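Local coordinates for LDL receptor adaptor protein (Rattus norvegicus, PDB 3SO6) that acts as a clathrin-associated adapter for endocytosis of the LDL receptor, its phosphotyrosine-binding domain, the part modelled here, gripping the NPXY internalization motif of the receptor tail, at residues 67-70 with 71-75; 119-122 with 123-127. All coordinates share one frame; numbering follows the deposited sequence.

Contact 1 (67-70 with 71-75); sequences ENVS and IYRIS
R73 and E67 reach toward each other from opposite directions, and the guanidinium meets the carboxylate end-on. R73 NH1 and NH2 both donate to E67 OE2, R73 NH2 at 2.7 Å, in a salt bridge. That oxygen lies in the guanidinium plane, but the carboxylate is turned 32° from it. The extended glutamate chain and the bend in R73 at chi3 (52°) bring the charges together. V69 CG1 lies over the centre of one guanidinium face, 4.0 Å above the plane, while a water at the edge joins R73 NH1 to N68 O and S70 N. R73 NE hydrogen-bonds to Q92 O, which fixes the group's rotation.

This is the 3-10 connection between strands 65-70 and 74-79 of the PTB domain. The bound peptide takes backbone hydrogen bonds from Y72 and S75, and a polar peptide side chain bonds I74 O. R73 N donates to S70 O at 2.9 Å. S70 suits the turn's start because its short hydroxyl reaches forward, OG anti to the backbone N (chi1 171°), and accepts from Y72 N at 3.2 Å, an ST turn. On the buried side V69 and I74 cross at about a right angle, CG1 to CG1 at 3.6 Å.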
ATOM      1  N   GLU A  67      -0.208 -10.366   5.659  1.00 18.12           N
ATOM      2  CA  GLU A  67      -0.818  -9.417   6.547  1.00 19.10           C
ATOM      3  C   GLU A  67      -2.121  -8.959   5.948  1.00 17.81           C
ATOM      4  O   GLU A  67      -2.192  -8.746   4.762  1.00 17.80           O
ATOM      5  CB  GLU A  67       0.107  -8.175   6.706  1.00 20.25           C
ATOM      6  CG  GLU A  67      -0.347  -7.330   7.854  1.00 24.99           C
ATOM      7  CD  GLU A  67       0.466  -6.077   8.122  1.00 24.03           C
ATOM      8  OE1 GLU A  67       1.441  -5.765   7.394  1.00 26.16           O
ATOM      9  OE2 GLU A  67       0.076  -5.357   9.081  1.00 30.12           O
ATOM     10  N   ASN A  68      -3.156  -8.885   6.762  1.00 16.94           N
ATOM     11  CA  ASN A  68      -4.376  -8.151   6.362  1.00 17.59           C
ATOM     12  C   ASN A  68      -4.269  -6.742   6.937  1.00 17.63           C
ATOM     13  O   ASN A  68      -4.252  -6.554   8.190  1.00 22.42           O
ATOM     14  CB  ASN A  68      -5.650  -8.904   6.936  1.00 20.83           C
ATOM     15  CG  ASN A  68      -6.943  -8.257   6.481  1.00 22.95           C
ATOM     16  OD1 ASN A  68      -6.977  -7.201   5.815  1.00 28.71           O
ATOM     17  ND2 ASN A  68      -7.990  -8.933   6.711  1.00 29.93           N
ATOM     18  N   VAL A  69      -4.128  -5.744   6.057  1.00 13.89           N
ATOM     19  CA  VAL A  69      -3.911  -4.382   6.473  1.00 15.20           C
ATOM     20  C   VAL A  69      -5.250  -3.658   6.493  1.00 13.84           C
ATOM     21  O   VAL A  69      -5.784  -3.299   5.410  1.00 14.85           O
ATOM     22  CB  VAL A  69      -2.926  -3.673   5.523  1.00 14.99           C
ATOM     23  CG1 VAL A  69      -2.551  -2.317   6.091  1.00 18.75           C
ATOM     24  CG2 VAL A  69      -1.636  -4.553   5.355  1.00 17.80           C
ATOM     25  N   SER A  70      -5.769  -3.356   7.683  1.00 14.78           N
ATOM     26  CA  SER A  70      -7.072  -2.670   7.793  1.00 14.91           C
ATOM     27  C   SER A  70      -6.994  -1.349   7.050  1.00 14.41           C
ATOM     28  O   SER A  70      -6.026  -0.568   7.211  1.00 15.57           O
ATOM     29  CB  SER A  70      -7.362  -2.389   9.267  1.00 17.13           C
ATOM     30  OG  SER A  70      -8.482  -1.562   9.378  1.00 19.67           O
ATOM     31  N   ILE A  71      -8.079  -0.998   6.367  1.00 13.87           N
ATOM     32  CA  ILE A  71      -8.156   0.315   5.679  1.00 13.62           C
ATOM     33  C   ILE A  71      -7.892   1.464   6.655  1.00 13.70           C
ATOM     34  O   ILE A  71      -7.327   2.464   6.231  1.00 13.06           O
ATOM     35  CB  ILE A  71      -9.579   0.463   4.959  1.00 13.55           C
ATOM     36  CG1 ILE A  71      -9.525   1.464   3.836  1.00 15.77           C
ATOM     37  CG2 ILE A  71     -10.728   0.666   6.018  1.00 14.36           C
ATOM     38  CD1 ILE A  71      -8.825   1.026   2.610  1.00 15.64           C
ATOM     39  N   TYR A  72      -8.276   1.329   7.938  1.00 13.41           N
ATOM     40  CA  TYR A  72      -8.105   2.449   8.871  1.00 13.31           C
ATOM     41  C   TYR A  72      -6.666   2.736   9.248  1.00 13.59           C
ATOM     42  O   TYR A  72      -6.334   3.788   9.748  1.00 15.97           O
ATOM     43  CB  TYR A  72      -8.869   2.175  10.139  1.00 15.18           C
ATOM     44  CG  TYR A  72     -10.338   1.974   9.944  1.00 16.07           C
ATOM     45  CD1 TYR A  72     -11.155   3.009   9.435  1.00 17.53           C
ATOM     46  CD2 TYR A  72     -10.916   0.748  10.288  1.00 16.66           C
ATOM     47  CE1 TYR A  72     -12.516   2.781   9.299  1.00 17.72           C
ATOM     48  CE2 TYR A  72     -12.274   0.518  10.116  1.00 20.16           C
ATOM     49  CZ  TYR A  72     -13.076   1.554   9.608  1.00 20.00           C
ATOM     50  OH  TYR A  72     -14.476   1.398   9.468  1.00 24.37           O
ATOM     51  N   ARG A  73      -5.795   1.772   8.985  1.00 14.15           N
ATOM     52  CA  ARG A  73      -4.369   1.928   9.237  1.00 13.08           C
ATOM     53  C   ARG A  73      -3.601   2.605   8.104  1.00 12.79           C
ATOM     54  O   ARG A  73      -2.423   2.973   8.314  1.00 14.21           O
ATOM     55  CB  ARG A  73      -3.745   0.546   9.459  1.00 14.96           C
ATOM     56  CG  ARG A  73      -4.188  -0.129  10.758  1.00 15.87           C
ATOM     57  CD  ARG A  73      -3.702  -1.618  10.809  1.00 18.57           C
ATOM     58  NE  ARG A  73      -2.271  -1.717  10.558  1.00 18.51           N
ATOM     59  CZ  ARG A  73      -1.631  -2.792  10.085  1.00 18.78           C
ATOM     60  NH1 ARG A  73      -2.265  -3.919   9.818  1.00 20.33           N
ATOM     61  NH2 ARG A  73      -0.318  -2.745   9.789  1.00 21.00           N
ATOM     62  N   ILE A  74      -4.155   2.631   6.868  1.00 12.30           N
ATOM     63  CA  ILE A  74      -3.386   3.031   5.678  1.00 11.39           C
ATOM     64  C   ILE A  74      -3.609   4.524   5.544  1.00 11.66           C
ATOM     65  O   ILE A  74      -4.779   4.974   5.522  1.00 12.61           O
ATOM     66  CB  ILE A  74      -3.875   2.276   4.424  1.00 11.50           C
ATOM     67  CG1 ILE A  74      -3.758   0.750   4.593  1.00 12.53           C
ATOM     68  CG2 ILE A  74      -3.154   2.842   3.219  1.00 12.76           C
ATOM     69  CD1 ILE A  74      -4.457  -0.038   3.458  1.00 13.73           C
ATOM     70  N   SER A  75      -2.529   5.307   5.531  1.00  9.86           N
ATOM     71  CA  SER A  75      -2.674   6.750   5.432  1.00 12.68           C
ATOM     72  C   SER A  75      -2.559   7.269   4.059  1.00 10.94           C
ATOM     73  O   SER A  75      -3.105   8.343   3.766  1.00 11.72           O
ATOM     74  CB  SER A  75      -1.625   7.441   6.318  1.00 12.17           C
ATOM     75  OG  SER A  75      -0.369   6.881   6.043  1.00 13.71           O
TER
HETATM   76  O   HOH W   1      -5.019  -4.603  10.361  1.00 22.69           O

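Contact 2 (119-122 with 123-127); sequences VAQA and FKVAF
V119 and F123, one helical turn apart, make the main side-chain contact. The methyl V119 CG1 sits over the face of the F123 ring, 3.9 Å from its centroid and 29° off the normal, a CH-pi contact centred on the CE1 and CZ end. With CG anti to the carbonyl carbon (chi1 -68°), the ring is swung back along the helix, and V119 O lies 3.5 Å above its plane, toward the rim. On the outer side Q121 and V125 lie side by side, pointing the same way, with Q121 CG 4.1 Å from V125 CG2. A122 and A126 carry only a methyl, which lets the helix lie close to I71, and A122 to V50 as well.

All this belongs to helix 109-131, the long C-terminal helix of the PTB domain, which packs on strands 44-51 and 74-79; F123 and A126 also touch the bound peptide. Replacing F123 by an alanine removes the ring, which would probably leave V119 CG1 without its aromatic partner and open a gap against I74 and C77.

In the backbone, each N-H donates to the carbonyl oxygen four residues earlier. F123 N donates to V119 O at 2.9 Å and V125 N to Q121 O at 2.9 Å, the latter nearly straight at 170°.

Charge suits the exposed K124, whose NZ forms a salt bridge with E128 one turn further on.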
ATOM      1  N   VAL A 119      -6.523   1.473  -5.000  1.00  8.86           N
ATOM      2  CA  VAL A 119      -6.441   1.811  -3.571  1.00  9.67           C
ATOM      3  C   VAL A 119      -7.179   3.097  -3.266  1.00  9.37           C
ATOM      4  O   VAL A 119      -7.890   3.178  -2.279  1.00 10.34           O
ATOM      5  CB  VAL A 119      -5.008   1.763  -3.069  1.00  8.95           C
ATOM      6  CG1 VAL A 119      -4.924   2.178  -1.619  1.00 11.99           C
ATOM      7  CG2 VAL A 119      -4.381   0.366  -3.281  1.00 10.44           C
ATOM      8  N   ALA A 120      -7.090   4.094  -4.149  1.00 10.18           N
ATOM      9  CA  ALA A 120      -7.854   5.339  -3.956  1.00 10.33           C
ATOM     10  C   ALA A 120      -9.337   5.056  -3.908  1.00 10.71           C
ATOM     11  O   ALA A 120     -10.057   5.693  -3.114  1.00 11.29           O
ATOM     12  CB  ALA A 120      -7.578   6.298  -5.127  1.00 13.95           C
ATOM     13  N   GLN A 121      -9.820   4.177  -4.795  1.00 10.56           N
ATOM     14  CA  GLN A 121     -11.215   3.805  -4.723  1.00 11.73           C
ATOM     15  C   GLN A 121     -11.569   3.157  -3.400  1.00 10.69           C
ATOM     16  O   GLN A 121     -12.633   3.457  -2.821  1.00 11.51           O
ATOM     17  CB  GLN A 121     -11.633   2.921  -5.891  1.00 14.07           C
ATOM     18  CG  GLN A 121     -13.153   2.623  -5.897  1.00 17.26           C
ATOM     19  CD  GLN A 121     -13.584   1.442  -6.848  1.00 24.76           C
ATOM     20  OE1 GLN A 121     -12.783   0.900  -7.609  1.00 24.48           O
ATOM     21  NE2 GLN A 121     -14.894   1.051  -6.775  1.00 26.37           N
ATOM     22  N   ALA A 122     -10.710   2.284  -2.905  1.00  9.75           N
ATOM     23  CA  ALA A 122     -10.975   1.669  -1.615  1.00  9.75           C
ATOM     24  C   ALA A 122     -11.033   2.705  -0.485  1.00 10.31           C
ATOM     25  O   ALA A 122     -11.924   2.608   0.380  1.00 10.60           O
ATOM     26  CB  ALA A 122      -9.898   0.684  -1.309  1.00 11.14           C
ATOM     27  N   PHE A 123     -10.124   3.701  -0.498  1.00 10.01           N
ATOM     28  CA  PHE A 123     -10.176   4.749   0.530  1.00 10.19           C
ATOM     29  C   PHE A 123     -11.508   5.460   0.443  1.00 10.64           C
ATOM     30  O   PHE A 123     -12.143   5.765   1.444  1.00 11.48           O
ATOM     31  CB  PHE A 123      -9.128   5.806   0.257  1.00 10.04           C
ATOM     32  CG  PHE A 123      -7.683   5.383   0.420  1.00 10.58           C
ATOM     33  CD1 PHE A 123      -7.289   4.243   1.144  1.00 10.56           C
ATOM     34  CD2 PHE A 123      -6.657   6.241  -0.094  1.00 10.40           C
ATOM     35  CE1 PHE A 123      -5.932   3.964   1.317  1.00  9.64           C
ATOM     36  CE2 PHE A 123      -5.329   5.983   0.119  1.00 10.52           C
ATOM     37  CZ  PHE A 123      -4.963   4.816   0.796  1.00 11.03           C
ATOM     38  N   LYS A 124     -11.970   5.831  -0.760  1.00 10.96           N
ATOM     39  CA  LYS A 124     -13.197   6.600  -0.960  1.00 11.42           C
ATOM     40  C   LYS A 124     -14.430   5.813  -0.527  1.00 10.32           C
ATOM     41  O   LYS A 124     -15.281   6.306   0.226  1.00 11.64           O
ATOM     42  CB  LYS A 124     -13.314   7.011  -2.432  1.00 13.77           C
ATOM     43  CG  LYS A 124     -14.609   7.836  -2.674  1.00 15.88           C
ATOM     44  CD  LYS A 124     -14.719   8.343  -4.184  1.00 18.16           C
ATOM     45  CE  LYS A 124     -15.731   9.512  -4.262  1.00 26.00           C
ATOM     46  NZ  LYS A 124     -17.015   9.018  -4.666  1.00 35.79           N
ATOM     47  N   VAL A 125     -14.519   4.556  -0.957  1.00  9.98           N
ATOM     48  CA  VAL A 125     -15.677   3.748  -0.609  1.00 11.07           C
ATOM     49  C   VAL A 125     -15.636   3.459   0.903  1.00 10.25           C
ATOM     50  O   VAL A 125     -16.710   3.540   1.550  1.00 10.01           O
ATOM     51  CB  VAL A 125     -15.655   2.464  -1.442  1.00 11.16           C
ATOM     52  CG1 VAL A 125     -16.755   1.508  -0.924  1.00 13.30           C
ATOM     53  CG2 VAL A 125     -15.872   2.823  -2.885  1.00 14.53           C
ATOM     54  N   ALA A 126     -14.509   3.174   1.502  1.00  9.92           N
ATOM     55  CA  ALA A 126     -14.455   2.990   2.976  1.00  9.34           C
ATOM     56  C   ALA A 126     -14.934   4.223   3.700  1.00  9.73           C
ATOM     57  O   ALA A 126     -15.655   4.115   4.681  1.00 12.08           O
ATOM     58  CB  ALA A 126     -13.045   2.579   3.401  1.00 11.44           C
ATOM     59  N   PHE A 127     -14.516   5.381   3.223  1.00 10.50           N
ATOM     60  CA  PHE A 127     -14.987   6.626   3.840  1.00 10.83           C
ATOM     61  C   PHE A 127     -16.513   6.778   3.780  1.00 10.88           C
ATOM     62  O   PHE A 127     -17.138   7.192   4.741  1.00 11.76           O
ATOM     63  CB  PHE A 127     -14.273   7.829   3.203  1.00 12.91           C
ATOM     64  CG  PHE A 127     -14.659   9.130   3.853  1.00 13.84           C
ATOM     65  CD1 PHE A 127     -14.283   9.400   5.177  1.00 18.07           C
ATOM     66  CD2 PHE A 127     -15.448  10.018   3.201  1.00 20.23           C
ATOM     67  CE1 PHE A 127     -14.579  10.627   5.750  1.00 21.34           C
ATOM     68  CE2 PHE A 127     -15.848  11.243   3.869  1.00 24.40           C
ATOM     69  CZ  PHE A 127     -15.399  11.482   5.152  1.00 22.33           C
TER

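From the N terminus, contact 1 comes first: 67-70 ends strand 65-70, and 71-75 makes the tight turn and begins strand 74-79, at the other end of the sheet order. Contact 2 lies much later, within the unbroken helix 109-131, where it closes no loop but spans successive turns. The two are in series and neither nest nor cross. Strands 86-92 and 99-105 intervene before the helix returns over the turn, bringing the contacts to about 12 Å apart, centre to centre. There I74 CG2 packs 3.5 Å from F123 CE1, and I71 CG1 meets A126 CB at 3.7 Å. The turn and strand 74-79 are thus tied to the helix, and both contacts touch the bound peptide.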